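Local coordinates for protein CRISPR-associated endonuclease Cas1 (Thermotoga maritima, PDB 4XTK) that probably acts as a metal-dependent double-stranded DNA endonuclease in CRISPR adaptive immunity, working as a homodimer that associates with a Cas2 dimer, at residues S10-S15 with K46-V51; K64-H69 with E85-G90; L94-H99 with P215-L220; Q210-P215 with K311-L316. All blocks are in the same frame, centred on the assembly; numbering follows the deposited sequence.

Interaction 1: S10-S15 with K46-V51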
loop_
_atom_site.group_PDB
_atom_site.type_symbol
_atom_site.label_atom_id
_atom_site.label_comp_id
_atom_site.label_asym_id
_atom_site.label_seq_id
_atom_site.Cartn_x
_atom_site.Cartn_y
_atom_site.Cartn_z
ATOM N N SER E 10 -18.221 2.697 -1.184
ATOM C CA SER E 10 -17.332 1.834 -0.428
ATOM C C SER E 10 -18.171 0.956 0.497
ATOM O O SER E 10 -18.832 1.457 1.407
ATOM C CB SER E 10 -16.324 2.661 0.374
ATOM O OG SER E 10 -15.230 1.871 0.802
ATOM N N VAL E 11 -18.160 -0.350 0.251
ATOM C CA VAL E 11 -18.946 -1.272 1.059
ATOM C C VAL E 11 -18.181 -1.695 2.304
ATOM O O VAL E 11 -17.094 -2.259 2.209
ATOM C CB VAL E 11 -19.350 -2.530 0.263
ATOM C CG1 VAL E 11 -20.067 -3.528 1.167
ATOM C CG2 VAL E 11 -20.232 -2.151 -0.907
ATOM N N TYR E 12 -18.754 -1.409 3.469
ATOM C CA TYR E 12 -18.188 -1.850 4.740
ATOM C C TYR E 12 -18.884 -3.116 5.227
ATOM O O TYR E 12 -20.071 -3.092 5.561
ATOM C CB TYR E 12 -18.306 -0.749 5.800
ATOM C CG TYR E 12 -17.303 0.371 5.654
ATOM C CD1 TYR E 12 -17.381 1.269 4.598
ATOM C CD2 TYR E 12 -16.278 0.536 6.579
ATOM C CE1 TYR E 12 -16.463 2.293 4.460
ATOM C CE2 TYR E 12 -15.354 1.559 6.449
ATOM C CZ TYR E 12 -15.457 2.438 5.389
ATOM O OH TYR E 12 -14.544 3.456 5.252
ATOM N N LEU E 13 -18.151 -4.222 5.262
ATOM C CA LEU E 13 -18.691 -5.462 5.804
ATOM C C LEU E 13 -18.171 -5.735 7.198
ATOM O O LEU E 13 -17.000 -6.079 7.365
ATOM C CB LEU E 13 -18.344 -6.644 4.906
ATOM C CG LEU E 13 -19.025 -6.688 3.549
ATOM C CD1 LEU E 13 -18.619 -7.956 2.839
ATOM C CD2 LEU E 13 -20.531 -6.621 3.732
ATOM N N PHE E 14 -19.033 -5.589 8.197
ATOM C CA PHE E 14 -18.642 -5.911 9.563
ATOM C C PHE E 14 -19.035 -7.308 9.990
ATOM O O PHE E 14 -18.578 -7.796 11.022
ATOM C CB PHE E 14 -19.229 -4.885 10.516
ATOM C CG PHE E 14 -18.664 -3.522 10.316
ATOM C CD1 PHE E 14 -17.438 -3.181 10.867
ATOM C CD2 PHE E 14 -19.324 -2.597 9.540
ATOM C CE1 PHE E 14 -16.899 -1.928 10.670
ATOM C CE2 PHE E 14 -18.789 -1.355 9.338
ATOM C CZ PHE E 14 -17.577 -1.015 9.906
ATOM N N SER E 15 -19.859 -7.962 9.181
ATOM C CA SER E 15 -20.393 -9.272 9.545
ATOM C C SER E 15 -19.467 -10.401 9.121
ATOM O O SER E 15 -18.834 -10.341 8.065
ATOM C CB SER E 15 -21.781 -9.483 8.932
ATOM O OG SER E 15 -22.735 -8.593 9.485
ATOM N N LYS E 46 -14.512 -3.091 2.011
ATOM C CA LYS E 46 -13.714 -3.162 3.234
ATOM C C LYS E 46 -14.271 -4.199 4.220
ATOM O O LYS E 46 -15.369 -4.037 4.756
ATOM C CB LYS E 46 -13.649 -1.791 3.909
ATOM C CG LYS E 46 -12.962 -0.699 3.093
ATOM C CD LYS E 46 -13.168 0.651 3.770
ATOM C CE LYS E 46 -12.694 1.833 2.934
ATOM N NZ LYS E 46 -11.572 1.495 2.016
ATOM N N VAL E 47 -13.492 -5.246 4.474
ATOM C CA VAL E 47 -13.921 -6.370 5.300
ATOM C C VAL E 47 -13.367 -6.319 6.723
ATOM O O VAL E 47 -12.166 -6.471 6.933
ATOM C CB VAL E 47 -13.489 -7.704 4.667
ATOM C CG1 VAL E 47 -13.841 -8.868 5.584
ATOM C CG2 VAL E 47 -14.129 -7.869 3.315
ATOM N N PHE E 48 -14.232 -6.062 7.696
ATOM C CA PHE E 48 -13.827 -6.115 9.096
ATOM C C PHE E 48 -14.168 -7.423 9.821
ATOM O O PHE E 48 -13.697 -7.670 10.936
ATOM C CB PHE E 48 -14.450 -4.944 9.843
ATOM C CG PHE E 48 -13.963 -3.613 9.372
ATOM C CD1 PHE E 48 -14.546 -2.997 8.285
ATOM C CD2 PHE E 48 -12.916 -2.983 10.012
ATOM C CE1 PHE E 48 -14.104 -1.777 7.851
ATOM C CE2 PHE E 48 -12.466 -1.759 9.582
ATOM C CZ PHE E 48 -13.062 -1.155 8.498
ATOM N N GLY E 49 -14.977 -8.262 9.190
ATOM C CA GLY E 49 -15.432 -9.470 9.847
ATOM C C GLY E 49 -14.495 -10.615 9.546
ATOM O O GLY E 49 -13.510 -10.441 8.834
ATOM N N GLU E 50 -14.794 -11.790 10.084
ATOM C CA GLU E 50 -14.059 -12.981 9.698
ATOM C C GLU E 50 -14.778 -13.606 8.508
ATOM O O GLU E 50 -15.900 -14.085 8.635
ATOM C CB GLU E 50 -13.951 -13.965 10.867
ATOM C CG GLU E 50 -13.135 -13.446 12.046
ATOM C CD GLU E 50 -11.658 -13.260 11.711
ATOM O OE1 GLU E 50 -11.169 -13.909 10.760
ATOM O OE2 GLU E 50 -10.984 -12.466 12.402
ATOM N N VAL E 51 -14.133 -13.592 7.347
ATOM C CA VAL E 51 -14.781 -14.069 6.133
ATOM C C VAL E 51 -14.049 -15.232 5.477
ATOM O O VAL E 51 -12.827 -15.340 5.553
ATOM C CB VAL E 51 -14.929 -12.941 5.085
ATOM C CG1 VAL E 51 -15.842 -11.844 5.605
ATOM C CG2 VAL E 51 -13.570 -12.384 4.694
HETATM O O HOH W 1 -16.238 -7.068 12.964
#

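Interaction 2: K64-H69 with E85-G90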
loop_
_atom_site.group_PDB
_atom_site.type_symbol
_atom_site.label_atom_id
_atom_site.label_comp_id
_atom_site.label_asym_id
_atom_site.label_seq_id
_atom_site.Cartn_x
_atom_site.Cartn_y
_atom_site.Cartn_z
ATOM N N LYS E 64 -14.869 -7.334 -12.115
ATOM C CA LYS E 64 -15.613 -6.111 -11.841
ATOM C C LYS E 64 -14.670 -4.972 -11.455
ATOM O O LYS E 64 -15.109 -3.849 -11.189
ATOM C CB LYS E 64 -16.637 -6.347 -10.727
ATOM C CG LYS E 64 -17.702 -7.379 -11.062
ATOM C CD LYS E 64 -18.661 -6.863 -12.123
ATOM C CE LYS E 64 -19.784 -7.857 -12.391
ATOM N NZ LYS E 64 -20.806 -7.320 -13.339
ATOM N N ARG E 65 -13.377 -5.282 -11.416
ATOM C CA ARG E 65 -12.336 -4.302 -11.134
ATOM C C ARG E 65 -12.552 -3.658 -9.761
ATOM O O ARG E 65 -12.329 -2.460 -9.568
ATOM C CB ARG E 65 -12.288 -3.263 -12.255
ATOM C CG ARG E 65 -11.970 -3.909 -13.604
ATOM C CD ARG E 65 -12.032 -2.958 -14.792
ATOM N NE ARG E 65 -11.592 -3.646 -16.006
ATOM C CZ ARG E 65 -11.508 -3.087 -17.211
ATOM N NH1 ARG E 65 -11.832 -1.814 -17.386
ATOM N NH2 ARG E 65 -11.096 -3.806 -18.246
ATOM N N ILE E 66 -12.979 -4.489 -8.813
ATOM C CA ILE E 66 -13.247 -4.074 -7.442
ATOM C C ILE E 66 -12.239 -4.663 -6.472
ATOM O O ILE E 66 -12.236 -5.873 -6.236
ATOM C CB ILE E 66 -14.651 -4.511 -6.986
ATOM C CG1 ILE E 66 -15.730 -3.868 -7.858
ATOM C CG2 ILE E 66 -14.853 -4.202 -5.513
ATOM C CD1 ILE E 66 -17.114 -4.396 -7.591
ATOM N N PRO E 67 -11.383 -3.813 -5.888
ATOM C CA PRO E 67 -10.460 -4.330 -4.882
ATOM C C PRO E 67 -11.172 -4.539 -3.561
ATOM O O PRO E 67 -12.214 -3.927 -3.303
ATOM C CB PRO E 67 -9.395 -3.233 -4.780
ATOM C CG PRO E 67 -10.003 -2.012 -5.394
ATOM C CD PRO E 67 -11.360 -2.348 -5.940
ATOM N N ILE E 68 -10.622 -5.417 -2.736
ATOM C CA ILE E 68 -11.203 -5.681 -1.432
ATOM C C ILE E 68 -10.122 -5.510 -0.370
ATOM O O ILE E 68 -9.053 -6.125 -0.442
ATOM C CB ILE E 68 -11.853 -7.090 -1.377
ATOM C CG1 ILE E 68 -12.365 -7.413 0.021
ATOM C CG2 ILE E 68 -10.893 -8.175 -1.847
ATOM C CD1 ILE E 68 -13.212 -8.661 0.040
ATOM N N HIS E 69 -10.399 -4.626 0.587
ATOM C CA HIS E 69 -9.469 -4.323 1.673
ATOM C C HIS E 69 -9.806 -5.132 2.924
ATOM O O HIS E 69 -10.976 -5.295 3.272
ATOM C CB HIS E 69 -9.493 -2.832 2.014
ATOM C CG HIS E 69 -9.311 -1.932 0.833
ATOM N ND1 HIS E 69 -8.102 -1.788 0.188
ATOM C CD2 HIS E 69 -10.178 -1.112 0.196
ATOM C CE1 HIS E 69 -8.237 -0.928 -0.808
ATOM N NE2 HIS E 69 -9.485 -0.501 -0.822
ATOM N N GLU E 85 -6.418 -4.971 -13.112
ATOM C CA GLU E 85 -6.839 -3.579 -13.183
ATOM C C GLU E 85 -8.073 -3.367 -12.307
ATOM O O GLU E 85 -8.934 -4.233 -12.205
ATOM C CB GLU E 85 -7.117 -3.138 -14.629
ATOM C CG GLU E 85 -7.852 -1.792 -14.707
ATOM C CD GLU E 85 -7.670 -1.056 -16.024
ATOM O OE1 GLU E 85 -6.861 -1.504 -16.866
ATOM O OE2 GLU E 85 -8.328 -0.007 -16.204
ATOM N N TYR E 86 -8.142 -2.214 -11.655
ATOM C CA TYR E 86 -9.275 -1.904 -10.797
ATOM C C TYR E 86 -9.769 -0.482 -11.044
ATOM O O TYR E 86 -9.070 0.325 -11.649
ATOM C CB TYR E 86 -8.897 -2.106 -9.325
ATOM C CG TYR E 86 -7.550 -1.527 -8.946
ATOM C CD1 TYR E 86 -7.428 -0.207 -8.538
ATOM C CD2 TYR E 86 -6.398 -2.305 -8.998
ATOM C CE1 TYR E 86 -6.203 0.325 -8.190
ATOM C CE2 TYR E 86 -5.168 -1.781 -8.649
ATOM C CZ TYR E 86 -5.075 -0.465 -8.251
ATOM O OH TYR E 86 -3.853 0.071 -7.904
ATOM N N LEU E 87 -10.983 -0.194 -10.585
ATOM C CA LEU E 87 -11.565 1.140 -10.686
ATOM C C LEU E 87 -10.657 2.174 -10.032
ATOM O O LEU E 87 -9.957 1.856 -9.071
ATOM C CB LEU E 87 -12.939 1.170 -10.024
ATOM C CG LEU E 87 -13.968 0.194 -10.590
ATOM C CD1 LEU E 87 -15.167 0.102 -9.667
ATOM C CD2 LEU E 87 -14.394 0.626 -11.975
ATOM N N ASN E 88 -10.675 3.402 -10.550
ATOM C CA ASN E 88 -9.838 4.477 -10.017
ATOM C C ASN E 88 -10.047 4.587 -8.515
ATOM O O ASN E 88 -11.174 4.736 -8.047
ATOM C CB ASN E 88 -10.165 5.808 -10.711
ATOM C CG ASN E 88 -9.255 6.955 -10.269
ATOM O OD1 ASN E 88 -8.711 6.959 -9.163
ATOM N ND2 ASN E 88 -9.078 7.932 -11.152
ATOM N N SER E 89 -8.952 4.513 -7.763
ATOM C CA SER E 89 -9.046 4.373 -6.314
ATOM C C SER E 89 -9.099 5.719 -5.613
ATOM O O SER E 89 -9.359 5.784 -4.414
ATOM C CB SER E 89 -7.869 3.570 -5.776
ATOM O OG SER E 89 -6.689 4.351 -5.806
ATOM N N GLY E 90 -8.843 6.788 -6.362
ATOM C CA GLY E 90 -8.835 8.128 -5.798
ATOM C C GLY E 90 -7.729 8.336 -4.780
ATOM O O GLY E 90 -7.775 9.269 -3.981
#

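Interaction 3: L94-H99 with P215-L220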
loop_
_atom_site.group_PDB
_atom_site.type_symbol
_atom_site.label_atom_id
_atom_site.label_comp_id
_atom_site.label_asym_id
_atom_site.label_seq_id
_atom_site.Cartn_x
_atom_site.Cartn_y
_atom_site.Cartn_z
ATOM N N LEU E 94 -0.302 11.613 -4.819
ATOM C CA LEU E 94 0.263 12.641 -5.685
ATOM C C LEU E 94 -0.206 14.025 -5.267
ATOM O O LEU E 94 0.568 14.987 -5.308
ATOM C CB LEU E 94 -0.103 12.383 -7.151
ATOM C CG LEU E 94 0.416 11.059 -7.721
ATOM C CD1 LEU E 94 0.091 10.937 -9.197
ATOM C CD2 LEU E 94 1.910 10.885 -7.476
ATOM N N LYS E 95 -1.471 14.133 -4.877
ATOM C CA LYS E 95 -1.998 15.421 -4.450
ATOM C C LYS E 95 -1.284 15.844 -3.181
ATOM O O LYS E 95 -0.963 17.021 -3.008
ATOM C CB LYS E 95 -3.508 15.362 -4.224
ATOM C CG LYS E 95 -4.326 14.989 -5.451
ATOM C CD LYS E 95 -4.148 15.976 -6.584
ATOM C CE LYS E 95 -4.883 17.270 -6.298
ATOM N NZ LYS E 95 -4.841 18.199 -7.457
ATOM N N GLN E 96 -1.021 14.866 -2.313
ATOM C CA GLN E 96 -0.342 15.097 -1.043
ATOM C C GLN E 96 1.082 15.620 -1.222
ATOM O O GLN E 96 1.483 16.568 -0.550
ATOM C CB GLN E 96 -0.316 13.809 -0.206
ATOM C CG GLN E 96 -1.640 13.497 0.486
ATOM C CD GLN E 96 -1.600 12.233 1.315
ATOM O OE1 GLN E 96 -2.132 11.198 0.914
ATOM N NE2 GLN E 96 -0.980 12.311 2.488
ATOM N N ALA E 97 1.849 14.992 -2.113
ATOM C CA ALA E 97 3.213 15.435 -2.386
ATOM C C ALA E 97 3.162 16.840 -2.940
ATOM O O ALA E 97 3.932 17.730 -2.532
ATOM C CB ALA E 97 3.902 14.509 -3.352
ATOM N N GLU E 98 2.222 17.041 -3.855
ATOM C CA GLU E 98 2.004 18.363 -4.404
ATOM C C GLU E 98 1.649 19.379 -3.293
ATOM O O GLU E 98 2.158 20.495 -3.342
ATOM C CB GLU E 98 0.921 18.331 -5.478
ATOM C CG GLU E 98 0.396 19.697 -5.901
ATOM C CD GLU E 98 -0.921 19.609 -6.652
ATOM O OE1 GLU E 98 -1.153 18.593 -7.340
ATOM O OE2 GLU E 98 -1.735 20.552 -6.531
ATOM N N HIS E 99 0.856 19.059 -2.261
ATOM C CA HIS E 99 0.675 20.171 -1.332
ATOM C C HIS E 99 1.811 20.217 -0.307
ATOM O O HIS E 99 1.889 21.163 0.476
ATOM C CB HIS E 99 -0.662 20.199 -0.581
ATOM C CG HIS E 99 -1.861 20.157 -1.463
ATOM N ND1 HIS E 99 -1.835 20.580 -2.777
ATOM C CD2 HIS E 99 -3.182 20.104 -1.135
ATOM C CE1 HIS E 99 -3.051 20.531 -3.275
ATOM N NE2 HIS E 99 -3.893 20.259 -2.285
ATOM N N PRO E 215 -0.561 7.954 4.873
ATOM C CA PRO E 215 -0.077 8.332 6.207
ATOM C C PRO E 215 1.394 8.756 6.240
ATOM O O PRO E 215 1.820 9.356 7.227
ATOM C CB PRO E 215 -0.283 7.055 7.020
ATOM C CG PRO E 215 -0.139 5.968 6.022
ATOM C CD PRO E 215 -0.740 6.497 4.753
ATOM N N ARG E 216 2.153 8.450 5.190
ATOM C CA ARG E 216 3.592 8.722 5.197
ATOM C C ARG E 216 3.948 10.166 4.865
ATOM O O ARG E 216 5.088 10.575 5.044
ATOM C CB ARG E 216 4.311 7.780 4.238
ATOM C CG ARG E 216 4.337 6.368 4.766
ATOM C CD ARG E 216 4.730 5.368 3.715
ATOM N NE ARG E 216 3.769 5.306 2.624
ATOM C CZ ARG E 216 3.757 4.335 1.719
ATOM N NH1 ARG E 216 4.644 3.350 1.802
ATOM N NH2 ARG E 216 2.862 4.340 0.742
ATOM N N ILE E 217 2.976 10.941 4.404
ATOM C CA ILE E 217 3.219 12.354 4.159
ATOM C C ILE E 217 2.406 13.224 5.104
ATOM O O ILE E 217 1.187 13.246 5.024
ATOM C CB ILE E 217 2.894 12.745 2.697
ATOM C CG1 ILE E 217 3.785 11.969 1.727
ATOM C CG2 ILE E 217 3.065 14.232 2.494
ATOM C CD1 ILE E 217 3.485 12.249 0.277
ATOM N N GLY E 218 3.092 13.926 6.001
ATOM C CA GLY E 218 2.469 14.911 6.871
ATOM C C GLY E 218 2.776 16.353 6.475
ATOM O O GLY E 218 3.457 16.599 5.480
ATOM N N TYR E 219 2.284 17.309 7.261
ATOM C CA TYR E 219 2.347 18.724 6.902
ATOM C C TYR E 219 2.920 19.588 8.019
ATOM O O TYR E 219 3.928 20.280 7.818
ATOM C CB TYR E 219 0.962 19.203 6.468
ATOM C CG TYR E 219 0.547 18.466 5.223
ATOM C CD1 TYR E 219 1.082 18.810 3.986
ATOM C CD2 TYR E 219 -0.313 17.375 5.288
ATOM C CE1 TYR E 219 0.744 18.115 2.841
ATOM C CE2 TYR E 219 -0.661 16.677 4.148
ATOM C CZ TYR E 219 -0.130 17.051 2.928
ATOM O OH TYR E 219 -0.471 16.358 1.796
ATOM N N LEU E 220 2.261 19.587 9.175
ATOM C CA LEU E 220 2.816 20.243 10.355
ATOM C C LEU E 220 4.148 19.592 10.736
ATOM O O LEU E 220 5.142 20.277 10.982
ATOM C CB LEU E 220 1.835 20.187 11.529
ATOM C CG LEU E 220 2.330 20.942 12.768
ATOM C CD1 LEU E 220 2.636 22.391 12.413
ATOM C CD2 LEU E 220 1.359 20.842 13.950
#

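Interaction 4: Q210-P215 with K311-L316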
loop_
_atom_site.group_PDB
_atom_site.type_symbol
_atom_site.label_atom_id
_atom_site.label_comp_id
_atom_site.label_asym_id
_atom_site.label_seq_id
_atom_site.Cartn_x
_atom_site.Cartn_y
_atom_site.Cartn_z
ATOM N N GLN E 210 -8.122 3.580 6.229
ATOM C CA GLN E 210 -9.485 3.364 5.762
ATOM C C GLN E 210 -9.908 4.494 4.833
ATOM O O GLN E 210 -11.064 4.569 4.435
ATOM C CB GLN E 210 -10.462 3.242 6.935
ATOM C CG GLN E 210 -10.083 2.151 7.932
ATOM C CD GLN E 210 -11.049 2.042 9.096
ATOM O OE1 GLN E 210 -12.079 2.717 9.135
ATOM N NE2 GLN E 210 -10.703 1.209 10.069
ATOM N N THR E 211 -8.969 5.381 4.512
ATOM C CA THR E 211 -9.222 6.492 3.586
ATOM C C THR E 211 -8.379 6.412 2.316
ATOM O O THR E 211 -7.702 5.415 2.057
ATOM C CB THR E 211 -8.942 7.873 4.219
ATOM O OG1 THR E 211 -7.527 8.056 4.366
ATOM C CG2 THR E 211 -9.646 8.014 5.561
ATOM N N HIS E 212 -8.456 7.471 1.519
ATOM C CA HIS E 212 -7.674 7.590 0.295
ATOM C C HIS E 212 -6.365 8.333 0.551
ATOM O O HIS E 212 -5.606 8.606 -0.384
ATOM C CB HIS E 212 -8.476 8.313 -0.788
ATOM C CG HIS E 212 -9.693 7.572 -1.238
ATOM N ND1 HIS E 212 -10.872 8.209 -1.555
ATOM C CD2 HIS E 212 -9.915 6.251 -1.431
ATOM C CE1 HIS E 212 -11.774 7.311 -1.918
ATOM N NE2 HIS E 212 -11.217 6.116 -1.852
ATOM N N LEU E 213 -6.123 8.679 1.814
ATOM C CA LEU E 213 -4.901 9.378 2.211
ATOM C C LEU E 213 -3.747 8.415 2.429
ATOM O O LEU E 213 -3.953 7.266 2.806
ATOM C CB LEU E 213 -5.137 10.195 3.481
ATOM C CG LEU E 213 -6.102 11.379 3.383
ATOM C CD1 LEU E 213 -6.712 11.696 4.750
ATOM C CD2 LEU E 213 -5.380 12.597 2.823
ATOM N N ASP E 214 -2.532 8.881 2.165
ATOM C CA ASP E 214 -1.341 8.149 2.575
ATOM C C ASP E 214 -0.754 8.779 3.836
ATOM O O ASP E 214 -0.483 9.986 3.875
ATOM C CB ASP E 214 -0.293 8.113 1.467
ATOM C CG ASP E 214 0.855 7.168 1.786
ATOM O OD1 ASP E 214 1.700 7.521 2.634
ATOM O OD2 ASP E 214 0.912 6.071 1.192
ATOM N N PRO E 215 -0.561 7.954 4.873
ATOM C CA PRO E 215 -0.077 8.332 6.207
ATOM C C PRO E 215 1.394 8.756 6.240
ATOM O O PRO E 215 1.820 9.356 7.227
ATOM C CB PRO E 215 -0.283 7.055 7.020
ATOM C CG PRO E 215 -0.139 5.968 6.022
ATOM C CD PRO E 215 -0.740 6.497 4.753
ATOM N N LYS E 311 -12.107 15.900 5.715
ATOM C CA LYS E 311 -11.924 17.329 5.475
ATOM C C LYS E 311 -10.621 17.583 4.737
ATOM O O LYS E 311 -10.540 18.443 3.868
ATOM C CB LYS E 311 -11.929 18.110 6.790
ATOM C CG LYS E 311 -13.118 19.039 6.974
ATOM C CD LYS E 311 -13.062 19.738 8.333
ATOM C CE LYS E 311 -13.848 18.978 9.402
ATOM N NZ LYS E 311 -15.302 18.861 9.080
ATOM N N LEU E 312 -9.595 16.830 5.102
ATOM C CA LEU E 312 -8.305 16.964 4.456
ATOM C C LEU E 312 -8.388 16.430 3.033
ATOM O O LEU E 312 -7.797 16.998 2.112
ATOM C CB LEU E 312 -7.224 16.227 5.246
ATOM C CG LEU E 312 -5.824 16.314 4.642
ATOM C CD1 LEU E 312 -5.390 17.776 4.511
ATOM C CD2 LEU E 312 -4.831 15.499 5.464
ATOM N N GLU E 313 -9.125 15.335 2.865
ATOM C CA GLU E 313 -9.337 14.737 1.551
ATOM C C GLU E 313 -9.987 15.732 0.597
ATOM O O GLU E 313 -9.551 15.903 -0.549
ATOM C CB GLU E 313 -10.207 13.481 1.660
ATOM C CG GLU E 313 -9.471 12.252 2.177
ATOM C CD GLU E 313 -10.354 11.021 2.231
ATOM O OE1 GLU E 313 -11.487 11.120 2.751
ATOM O OE2 GLU E 313 -9.919 9.951 1.751
ATOM N N LYS E 314 -11.030 16.392 1.078
ATOM C CA LYS E 314 -11.739 17.343 0.248
ATOM C C LYS E 314 -10.847 18.533 -0.070
ATOM O O LYS E 314 -10.834 19.012 -1.203
ATOM C CB LYS E 314 -13.042 17.776 0.922
ATOM C CG LYS E 314 -14.129 16.718 0.798
ATOM C CD LYS E 314 -15.462 17.169 1.372
ATOM C CE LYS E 314 -15.355 17.562 2.831
ATOM N NZ LYS E 314 -16.714 17.739 3.408
ATOM N N HIS E 315 -10.076 18.981 0.915
ATOM C CA HIS E 315 -9.133 20.073 0.703
ATOM C C HIS E 315 -8.122 19.740 -0.395
ATOM O O HIS E 315 -7.867 20.554 -1.286
ATOM C CB HIS E 315 -8.397 20.402 1.999
ATOM C CG HIS E 315 -7.280 21.383 1.826
ATOM N ND1 HIS E 315 -7.489 22.740 1.695
ATOM C CD2 HIS E 315 -5.937 21.200 1.753
ATOM C CE1 HIS E 315 -6.326 23.350 1.560
ATOM N NE2 HIS E 315 -5.369 22.438 1.595
ATOM N N LEU E 316 -7.560 18.536 -0.330
ATOM C CA LEU E 316 -6.520 18.132 -1.268
ATOM C C LEU E 316 -7.001 18.114 -2.720
ATOM O O LEU E 316 -6.229 18.415 -3.627
ATOM C CB LEU E 316 -5.961 16.760 -0.888
ATOM C CG LEU E 316 -5.080 16.747 0.367
ATOM C CD1 LEU E 316 -4.717 15.350 0.757
ATOM C CD2 LEU E 316 -3.826 17.522 0.170
#

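Interaction 1: S10-S15 with K46-V51
Y12 and K46 lie side by side on one face of a parallel strand pair. K46 N donates to V11 O at 2.7 Å, L13 N to K46 O at 2.8 Å, and L13 O takes its main bond from F48 N, also 2.8 Å long. The close packing is on the Y12 side, where the CD methylene of K46 lies over the tyrosine ring in a CH-pi contact, 3.7 Å from the centroid. The ammonium continues to a salt bridge with D44, which also bonds S10 OG. With CG anti to its carbonyl carbon (chi1 -64°), F48 sets its ring alongside those of Y12 and F14: it meets the first rim to rim, Y12 CD2 to F48 CE1, 3.4 Å, while F14 CE1 sits above its face in a slid, barely overlapping pair. Through L13 and V47 the opposite face joins the buried interior, L13 touching I37 and L19. The open side is at F14 and S15, both exposed, where a water donates to F14 O and, weakly, to F48 O. The arrangement is that of a parallel pair formed by edge strand 9-13 and its inner neighbour 42-47, in a four-stranded mixed sheet of the N-terminal beta domain of Cas1.

Interaction 2: K64-H69 with E85-G90
L87 N donates to R65 O over 2.8 Å, the one hydrogen bond joining the two segments, and it illustrates how a helix end can receive a passing loop. The bond is nearly straight, 169° at the hydrogen, and arrives in the carbonyl plane on a lone pair. R65 is the residue at which the chain leaves helix 55-63, with positive phi in a Schellman motif. A looser electrostatic element follows: E85 OE2 lies over a face of the R65 guanidinium, 4.1 Å from NH1, where no N-H points at it and only the opposite charges can count. The extended arginine chain passes close to the loop backbone, its CG 3.4 Å from E85 O. Apolar packing lies farther out. I66 CG1 approaches L87 CD1 at 4.4 Å, and P67 CG meets Y86 CB at 4.1 Å. Y86 holds CG between its backbone N and carbonyl carbon (chi1 45°), a rotation that leads the ring away from 64-69, and it meets Y82. The contact thus joins the link between helix 55-63 and strand 68-71 to the loop running from strand 77-83 toward helix 93-101, with R226 and R227 of the second subunit packed on E85 and Y86.

Interaction 3: L94-H99 with P215-L220
A buried helix-to-loop contact sets Q96, A97 and H99 of helix 93-101 against I217 and Y219, which belong to the long connection between helices 188-208 and 230-252. The hydrogen bond across the two segments comes from the phenol: Y219 OH donates to the main-chain oxygen of Q96 at 3.1 Å. The hydroxyl comes from the side of the carbonyl, 99° at the oxygen and tilted out of the carbonyl plane. That oxygen lies at the edge of the tyrosine ring, close to its plane, as does the H99 main chain. Q96, extended beyond CG, carries its amide past the ring to D214, whose backbone N bonds OE1, while NE2 comes within 3.5 Å of I217 O. I217 supplies the apolar part, its CD1 4.3 Å from A97 CB. The loop has further fixing points, since D233 accepts from the backbone N of Y219 and R106 donates to its carbonyl. On the dimer side, A97 packs on A97 of the second subunit. The arrangement borders the probable manganese site of the Cas1 helical domain, the Y219 side chain lying about 7 Å from that of H221, a likely ligand as in related Cas1 proteins.

Interaction 4: Q210-P215 with K311-L316
The loop 210-215, which has no regular structure, passes the last turns of helix 301-316 with L213 and E313 closest, 7.0 Å between their CA atoms. Two modes of holding work together here, a carboxylate receiving a loop amide and a leucine set into a helix surface. E313 OE2 accepts from H212 N at 2.9 Å, the donor arriving nearly along the C-O axis and the N-H pointing almost straight at it (160°). The glutamate gets there because CG is anti to its carbonyl carbon (chi1 -77°) and the chain beyond is extended. Its other oxygen, OE1, bonds H310 ND1, so both ends of the carboxylate have partners, which probably helps fix its rotation. E313 OE2 also touches T211 CB, at 3.4 Å. T211 shapes the loop from within: its OG1 accepts from L213 N at 3.0 Å, an ST turn, and is bonded as well to I208 O. L213 then turns toward the helix, laying CG 3.7 Å from E313 CG. Its CD2 branch reaches L316 CD1 at 3.5 Å and L312 CD2 at 4.0 Å, making a small apolar patch beside the polar bond. Around this patch I208 of helix 188-208 and Q96 of helix 93-101 touch L213, while I109 of helix 103-127 backs L312 and L316.

How the interactions relate
Compared with one another, the four contacts show chemistry following position. Interactions 1 and 2 belong to the sheet region and are partly buried; they meet where V47 N lies 2.8 Å from H69 O, a probable hydrogen bond between neighbouring strands. Interaction 1 relies on repeated main-chain bonds and aromatic cover, interaction 2 on one such bond with loose charge pairing. Interactions 3 and 4 hold successive parts of one loop, share P215 as a common end residue, and set that loop against two different helices; interaction 3 is wholly buried, interaction 4 partly. There a side chain takes part in each bond across the segments. Q210 beside F48 brings interaction 4 against interaction 1, and H212 beside S89 brings it against interaction 2.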